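Local coordinates for protein activator of (r)-2-hydroxyglutaryl-coa dehydratase (Acidaminococcus fermentans, PDB 1HUX) that hydrolyses ATP slowly to drive electron transfer that activates 2-hydroxyglutaryl-CoA dehydratase in glutamate fermentation, as a homodimer sharing one [4Fe-4S] cluster, at residues 14-19 with 29-34; 8-13 with 70-75. One frame throughout, in Å; residues are numbered along the deposited sequence.

Contact 1: residues 14-19 with 29-34. With ADP (adenosine-5'-diphosphate), chain D.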
loop_
_atom_site.group_PDB
_atom_site.type_symbol
_atom_site.label_atom_id
_atom_site.label_comp_id
_atom_site.label_asym_id
_atom_site.label_seq_id
_atom_site.Cartn_x
_atom_site.Cartn_y
_atom_site.Cartn_z
ATOM N N ALA A 14 20.183 -2.898 5.329
ATOM C CA ALA A 14 21.543 -2.869 5.810
ATOM C C ALA A 14 22.048 -4.261 6.083
ATOM O O ALA A 14 21.289 -5.224 6.070
ATOM C CB ALA A 14 21.611 -2.044 7.074
ATOM N N SER A 15 23.346 -4.354 6.334
ATOM C CA SER A 15 23.986 -5.619 6.637
ATOM C C SER A 15 24.642 -5.414 7.993
ATOM O O SER A 15 25.478 -4.514 8.157
ATOM C CB SER A 15 25.029 -5.940 5.567
ATOM O OG SER A 15 25.427 -7.286 5.636
ATOM N N LYS A 16 24.231 -6.218 8.975
ATOM C CA LYS A 16 24.781 -6.119 10.331
ATOM C C LYS A 16 25.665 -7.329 10.598
ATOM O O LYS A 16 25.435 -8.418 10.047
ATOM C CB LYS A 16 23.665 -6.058 11.389
ATOM C CG LYS A 16 22.864 -4.732 11.484
ATOM C CD LYS A 16 21.960 -4.510 10.283
ATOM C CE LYS A 16 20.972 -5.646 10.074
ATOM N NZ LYS A 16 20.199 -5.459 8.809
ATOM N N CYS A 17 26.679 -7.129 11.439
ATOM C CA CYS A 17 27.612 -8.186 11.782
ATOM C C CYS A 17 27.910 -8.227 13.253
ATOM O O CYS A 17 28.001 -7.191 13.930
ATOM C CB CYS A 17 28.930 -8.012 11.038
ATOM S SG CYS A 17 28.948 -8.612 9.343
ATOM N N ILE A 18 28.084 -9.449 13.742
ATOM C CA ILE A 18 28.418 -9.673 15.133
ATOM C C ILE A 18 29.496 -10.751 15.268
ATOM O O ILE A 18 29.516 -11.732 14.516
ATOM C CB ILE A 18 27.168 -10.097 15.946
ATOM C CG1 ILE A 18 26.281 -8.874 16.200
ATOM C CG2 ILE A 18 27.592 -10.730 17.285
ATOM C CD1 ILE A 18 26.905 -7.852 17.149
ATOM N N ILE A 19 30.400 -10.542 16.224
ATOM C CA ILE A 19 31.466 -11.497 16.521
ATOM C C ILE A 19 31.485 -11.672 18.029
ATOM O O ILE A 19 31.605 -10.688 18.775
ATOM C CB ILE A 19 32.870 -10.970 16.102
ATOM C CG1 ILE A 19 32.981 -10.868 14.584
ATOM C CG2 ILE A 19 33.955 -11.912 16.594
ATOM C CD1 ILE A 19 34.307 -10.230 14.127
ATOM N N LYS A 29 30.816 -5.436 16.527
ATOM C CA LYS A 29 29.663 -5.451 15.627
ATOM C C LYS A 29 29.871 -4.413 14.551
ATOM O O LYS A 29 30.722 -3.542 14.684
ATOM C CB LYS A 29 28.380 -5.109 16.386
ATOM C CG LYS A 29 28.391 -3.738 17.052
ATOM C CD LYS A 29 26.985 -3.279 17.331
ATOM C CE LYS A 29 26.970 -2.003 18.120
ATOM N NZ LYS A 29 27.494 -2.293 19.482
ATOM N N SER A 30 29.086 -4.497 13.490
ATOM C CA SER A 30 29.202 -3.523 12.427
ATOM C C SER A 30 27.878 -3.405 11.664
ATOM O O SER A 30 27.006 -4.279 11.762
ATOM C CB SER A 30 30.361 -3.909 11.493
ATOM O OG SER A 30 29.990 -4.893 10.541
ATOM N N LEU A 31 27.730 -2.317 10.912
ATOM C CA LEU A 31 26.518 -2.071 10.148
ATOM C C LEU A 31 26.857 -1.267 8.902
ATOM O O LEU A 31 27.454 -0.198 8.993
ATOM C CB LEU A 31 25.525 -1.304 11.027
ATOM C CG LEU A 31 24.206 -0.788 10.449
ATOM C CD1 LEU A 31 23.547 -1.775 9.506
ATOM C CD2 LEU A 31 23.309 -0.504 11.603
ATOM N N VAL A 32 26.463 -1.779 7.744
ATOM C CA VAL A 32 26.755 -1.116 6.485
ATOM C C VAL A 32 25.538 -1.072 5.574
ATOM O O VAL A 32 24.919 -2.107 5.307
ATOM C CB VAL A 32 27.896 -1.845 5.737
ATOM C CG1 VAL A 32 28.056 -1.267 4.319
ATOM C CG2 VAL A 32 29.186 -1.729 6.526
ATOM N N ALA A 33 25.219 0.117 5.065
ATOM C CA ALA A 33 24.058 0.260 4.199
ATOM C C ALA A 33 24.151 -0.667 3.004
ATOM O O ALA A 33 25.226 -1.060 2.578
ATOM C CB ALA A 33 23.891 1.700 3.755
ATOM N N VAL A 34 23.008 -1.085 2.508
ATOM C CA VAL A 34 23.010 -1.990 1.398
ATOM C C VAL A 34 22.559 -1.243 0.179
ATOM O O VAL A 34 21.392 -0.892 0.058
ATOM C CB VAL A 34 22.075 -3.180 1.674
ATOM C CG1 VAL A 34 21.920 -4.022 0.412
ATOM C CG2 VAL A 34 22.636 -4.019 2.849
HETATM P PB ADP D . 16.602 -5.060 7.088
HETATM O O1B ADP D . 15.472 -5.819 7.726
HETATM O O2B ADP D . 18.025 -5.612 7.409
HETATM O O3B ADP D . 16.400 -4.784 5.609
HETATM P PA ADP D . 16.878 -3.246 9.231
HETATM O O1A ADP D . 18.344 -2.981 9.451
HETATM O O2A ADP D . 16.175 -4.091 10.196
HETATM O O3A ADP D . 16.666 -3.734 7.728
HETATM O "O5'" ADP D . 16.160 -1.874 9.033
HETATM C "C5'" ADP D . 16.072 -1.043 10.064
HETATM C "C4'" ADP D . 15.075 0.037 9.872
HETATM O "O4'" ADP D . 15.201 0.992 10.968
HETATM C "C3'" ADP D . 15.092 0.929 8.518
HETATM O "O3'" ADP D . 13.754 1.318 8.119
HETATM C "C2'" ADP D . 15.989 2.052 9.000
HETATM O "O2'" ADP D . 15.886 3.350 8.327
HETATM C "C1'" ADP D . 15.539 2.187 10.449
HETATM N N9 ADP D . 16.389 3.012 11.338
HETATM C C8 ADP D . 17.718 2.924 11.425
HETATM N N7 ADP D . 18.207 3.734 12.266
HETATM C C5 ADP D . 17.112 4.422 12.773
HETATM C C6 ADP D . 16.942 5.450 13.761
HETATM N N6 ADP D . 17.989 6.006 14.435
HETATM N N1 ADP D . 15.674 5.884 14.022
HETATM C C2 ADP D . 14.642 5.345 13.354
HETATM N N3 ADP D . 14.702 4.376 12.420
HETATM C C4 ADP D . 15.972 3.960 12.178
#
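Leu31 leans across from its own strand so that its CD1 methyl lies against the methylene stem of Lys16, 3.3 Å from CD. Its CG stands opposite the backbone N (chi1 174°), which carries the branched end toward the neighbouring strand. A branched apolar residue suits the place, because it packs the stem of the lysine while the charged end goes on to the nucleotide. Ala14 is small enough to let Val34 fold over it, with CG2 of Val34 lying 3.3 Å from C of Ala14. On the other face of the sheet Cys17 and Ser30 form a compact pair, the CB of Cys17 meeting the OG of Ser30 at 3.3 Å; that hydroxyl is hydrogen-bonded to the carbonyl of Ser44. Strands 14-19 and 29-33 run antiparallel, their axes at 169°, as part of a beta hairpin, with reciprocal N-H to O bonds joining Ser15 to Val32 and Cys17 to Ser30. The Lys16 chain bends twice, at chi2 (70°) and chi3, curling back along its strand until NZ donates to Ala14 O (3.0 Å), from above that carbonyl's plane, and to O1A of ADP (3.2 Å). NZ also lies close to the beta-phosphate, so its positive charge probably helps offset the negative charge of the diphosphate. A methionine in its place would probably leave O1A and Ala14 O without their shared donor and the diphosphate without a nearby positive charge. In this actin-fold domain, strand 14-21 lies between 25-33 and 4-10; Cys17, Ser15 and Val32 pack on helix 40-52, whereas Ile18 faces helix 245-257, and Lys29 makes a cation-pi contact with Tyr244 just ahead of that helix.

Contact 2: residues 8-13 with 70-75; sequences IDVGST and NSLEGI. With ADP (adenosine-5'-diphosphate), chain D.
Leu72 pushes its forked end into the hollow between Ile8 and Val10, two residues whose side chains leave the same face of their strand. One prong, CD1, meets CD1 of Ile8 at 3.9 Å; the other, CD2, runs past CG1 of Val10 at 3.5 Å, the two side chains pointing in opposite directions. Ile8 is stretched out (chi2 170°), and its terminal methyl therefore also reaches CG2 of Ile75, the two side chains crossing nearly at a right angle. Beta-branched residues suit a strand, and here their bulk makes the two ridges that the leucine fits between. Residues 8-13 form the end of the first strand and the phosphate-binding turn of the actin fold, where Ser12 OG and Thr13 N both donate to O3B of ADP, each at 2.7 Å, and a side chain at Gly11 would probably crowd the phosphate. Ser71, at the exposed margin, only skirts Val10, and its hydroxyl is hydrogen-bonded to Gly68 O; a small polar residue suits this edge. Around Leu72, Pro41 at the start of helix 40-52 and Ala64 of strand 61-65 also make contact, while Ile45 of the same helix touches both Ile8 and Ile75.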
loop_
_atom_site.group_PDB
_atom_site.type_symbol
_atom_site.label_atom_id
_atom_site.label_comp_id
_atom_site.label_asym_id
_atom_site.label_seq_id
_atom_site.Cartn_x
_atom_site.Cartn_y
_atom_site.Cartn_z
ATOM N N ILE A 8 26.278 -12.935 10.650
ATOM C CA ILE A 8 26.050 -11.965 9.587
ATOM C C ILE A 8 24.581 -11.927 9.175
ATOM O O ILE A 8 24.039 -12.899 8.633
ATOM C CB ILE A 8 26.890 -12.288 8.325
ATOM C CG1 ILE A 8 28.347 -12.502 8.710
ATOM C CG2 ILE A 8 26.810 -11.135 7.324
ATOM C CD1 ILE A 8 29.188 -13.050 7.571
ATOM N N ASP A 9 23.954 -10.782 9.434
ATOM C CA ASP A 9 22.551 -10.556 9.093
ATOM C C ASP A 9 22.466 -9.607 7.905
ATOM O O ASP A 9 22.532 -8.394 8.077
ATOM C CB ASP A 9 21.832 -9.931 10.293
ATOM C CG ASP A 9 20.337 -9.787 10.071
ATOM O OD1 ASP A 9 19.678 -9.124 10.903
ATOM O OD2 ASP A 9 19.824 -10.349 9.070
ATOM N N VAL A 10 22.330 -10.135 6.701
ATOM C CA VAL A 10 22.259 -9.256 5.537
ATOM C C VAL A 10 20.813 -8.927 5.165
ATOM O O VAL A 10 20.132 -9.709 4.501
ATOM C CB VAL A 10 23.045 -9.868 4.300
ATOM C CG1 VAL A 10 23.109 -11.385 4.411
ATOM C CG2 VAL A 10 22.379 -9.485 2.968
ATOM N N GLY A 11 20.340 -7.766 5.606
ATOM C CA GLY A 11 18.975 -7.362 5.306
ATOM C C GLY A 11 18.820 -6.648 3.976
ATOM O O GLY A 11 19.773 -6.558 3.197
ATOM N N SER A 12 17.620 -6.142 3.705
ATOM C CA SER A 12 17.350 -5.428 2.453
ATOM C C SER A 12 17.822 -3.966 2.534
ATOM O O SER A 12 18.113 -3.327 1.522
ATOM C CB SER A 12 15.851 -5.471 2.151
ATOM O OG SER A 12 15.119 -4.872 3.209
ATOM N N THR A 13 17.909 -3.457 3.756
ATOM C CA THR A 13 18.328 -2.087 4.018
ATOM C C THR A 13 19.787 -2.008 4.436
ATOM O O THR A 13 20.541 -1.155 3.977
ATOM C CB THR A 13 17.457 -1.473 5.155
ATOM O OG1 THR A 13 16.180 -1.131 4.619
ATOM C CG2 THR A 13 18.107 -0.238 5.781
ATOM N N ASN A 70 22.234 -15.384 1.171
ATOM C CA ASN A 70 22.947 -16.229 0.210
ATOM C C ASN A 70 23.794 -15.451 -0.790
ATOM O O ASN A 70 24.488 -16.053 -1.609
ATOM C CB ASN A 70 21.965 -17.140 -0.542
ATOM C CG ASN A 70 21.485 -18.314 0.310
ATOM O OD1 ASN A 70 22.278 -19.172 0.706
ATOM N ND2 ASN A 70 20.184 -18.351 0.600
ATOM N N SER A 71 23.741 -14.121 -0.718
ATOM C CA SER A 71 24.527 -13.273 -1.615
ATOM C C SER A 71 26.003 -13.401 -1.240
ATOM O O SER A 71 26.887 -12.986 -1.988
ATOM C CB SER A 71 24.095 -11.806 -1.500
ATOM O OG SER A 71 24.654 -11.186 -0.351
ATOM N N LEU A 72 26.253 -13.971 -0.067
ATOM C CA LEU A 72 27.605 -14.191 0.430
ATOM C C LEU A 72 27.690 -15.645 0.860
ATOM O O LEU A 72 28.330 -15.984 1.859
ATOM C CB LEU A 72 27.901 -13.278 1.622
ATOM C CG LEU A 72 26.932 -13.338 2.804
ATOM C CD1 LEU A 72 27.669 -13.750 4.078
ATOM C CD2 LEU A 72 26.267 -11.973 2.960
ATOM N N GLU A 73 27.017 -16.498 0.097
ATOM C CA GLU A 73 26.990 -17.922 0.373
ATOM C C GLU A 73 28.390 -18.453 0.671
ATOM O O GLU A 73 28.604 -19.131 1.677
ATOM C CB GLU A 73 26.391 -18.667 -0.821
ATOM C CG GLU A 73 26.290 -20.167 -0.622
ATOM C CD GLU A 73 25.725 -20.877 -1.833
ATOM O OE1 GLU A 73 24.592 -20.537 -2.244
ATOM O OE2 GLU A 73 26.412 -21.774 -2.370
ATOM N N GLY A 74 29.342 -18.129 -0.201
ATOM C CA GLY A 74 30.711 -18.592 -0.027
ATOM C C GLY A 74 31.397 -18.128 1.246
ATOM O O GLY A 74 32.393 -18.710 1.681
ATOM N N ILE A 75 30.866 -17.072 1.845
ATOM C CA ILE A 75 31.430 -16.530 3.070
ATOM C C ILE A 75 30.990 -17.378 4.252
ATOM O O ILE A 75 31.809 -17.938 4.988
ATOM C CB ILE A 75 30.952 -15.084 3.303
ATOM C CG1 ILE A 75 31.468 -14.177 2.176
ATOM C CG2 ILE A 75 31.420 -14.591 4.678
ATOM C CD1 ILE A 75 30.933 -14.504 0.775
HETATM P PB ADP D . 16.602 -5.060 7.088
HETATM O O1B ADP D . 15.472 -5.819 7.726
HETATM O O2B ADP D . 18.025 -5.612 7.409
HETATM O O3B ADP D . 16.400 -4.784 5.609
HETATM P PA ADP D . 16.878 -3.246 9.231
HETATM O O1A ADP D . 18.344 -2.981 9.451
HETATM O O2A ADP D . 16.175 -4.091 10.196
HETATM O O3A ADP D . 16.666 -3.734 7.728
HETATM O "O5'" ADP D . 16.160 -1.874 9.033
HETATM C "C5'" ADP D . 16.072 -1.043 10.064
HETATM C "C4'" ADP D . 15.075 0.037 9.872
HETATM O "O4'" ADP D . 15.201 0.992 10.968
HETATM C "C3'" ADP D . 15.092 0.929 8.518
HETATM O "O3'" ADP D . 13.754 1.318 8.119
HETATM C "C2'" ADP D . 15.989 2.052 9.000
HETATM O "O2'" ADP D . 15.886 3.350 8.327
HETATM C "C1'" ADP D . 15.539 2.187 10.449
HETATM N N9 ADP D . 16.389 3.012 11.338
HETATM C C8 ADP D . 17.718 2.924 11.425
HETATM N N7 ADP D . 18.207 3.734 12.266
HETATM C C5 ADP D . 17.112 4.422 12.773
HETATM C C6 ADP D . 16.942 5.450 13.761
HETATM N N6 ADP D . 17.989 6.006 14.435
HETATM N N1 ADP D . 15.674 5.884 14.022
HETATM C C2 ADP D . 14.642 5.345 13.354
HETATM N N3 ADP D . 14.702 4.376 12.420
HETATM C C4 ADP D . 15.972 3.960 12.178
#

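How the contacts relate
Both contacts are largely buried and involve the same mixed sheet, contact 2 through strand 4-10 alone. Contact 1 is strand against strand, regular and hydrogen-bonded, with a charged lysine directed to the nucleotide; contact 2 has no hydrogen bond across it and joins a strand to an irregular loop mainly through methyl groups, with exposed residues at its outer side. Strands 4-10 and 14-21 lie side by side, with Lys16 O 2.9 Å from Asp9 N, a probable hydrogen bond; beyond the strand ends Val34 N and Thr13 O probably form a second. Helix 40-52 packs on both contacts. At the ADP, 14-19 supplies a side-chain amine, whereas 8-13 supplies backbone N-H groups and a hydroxyl.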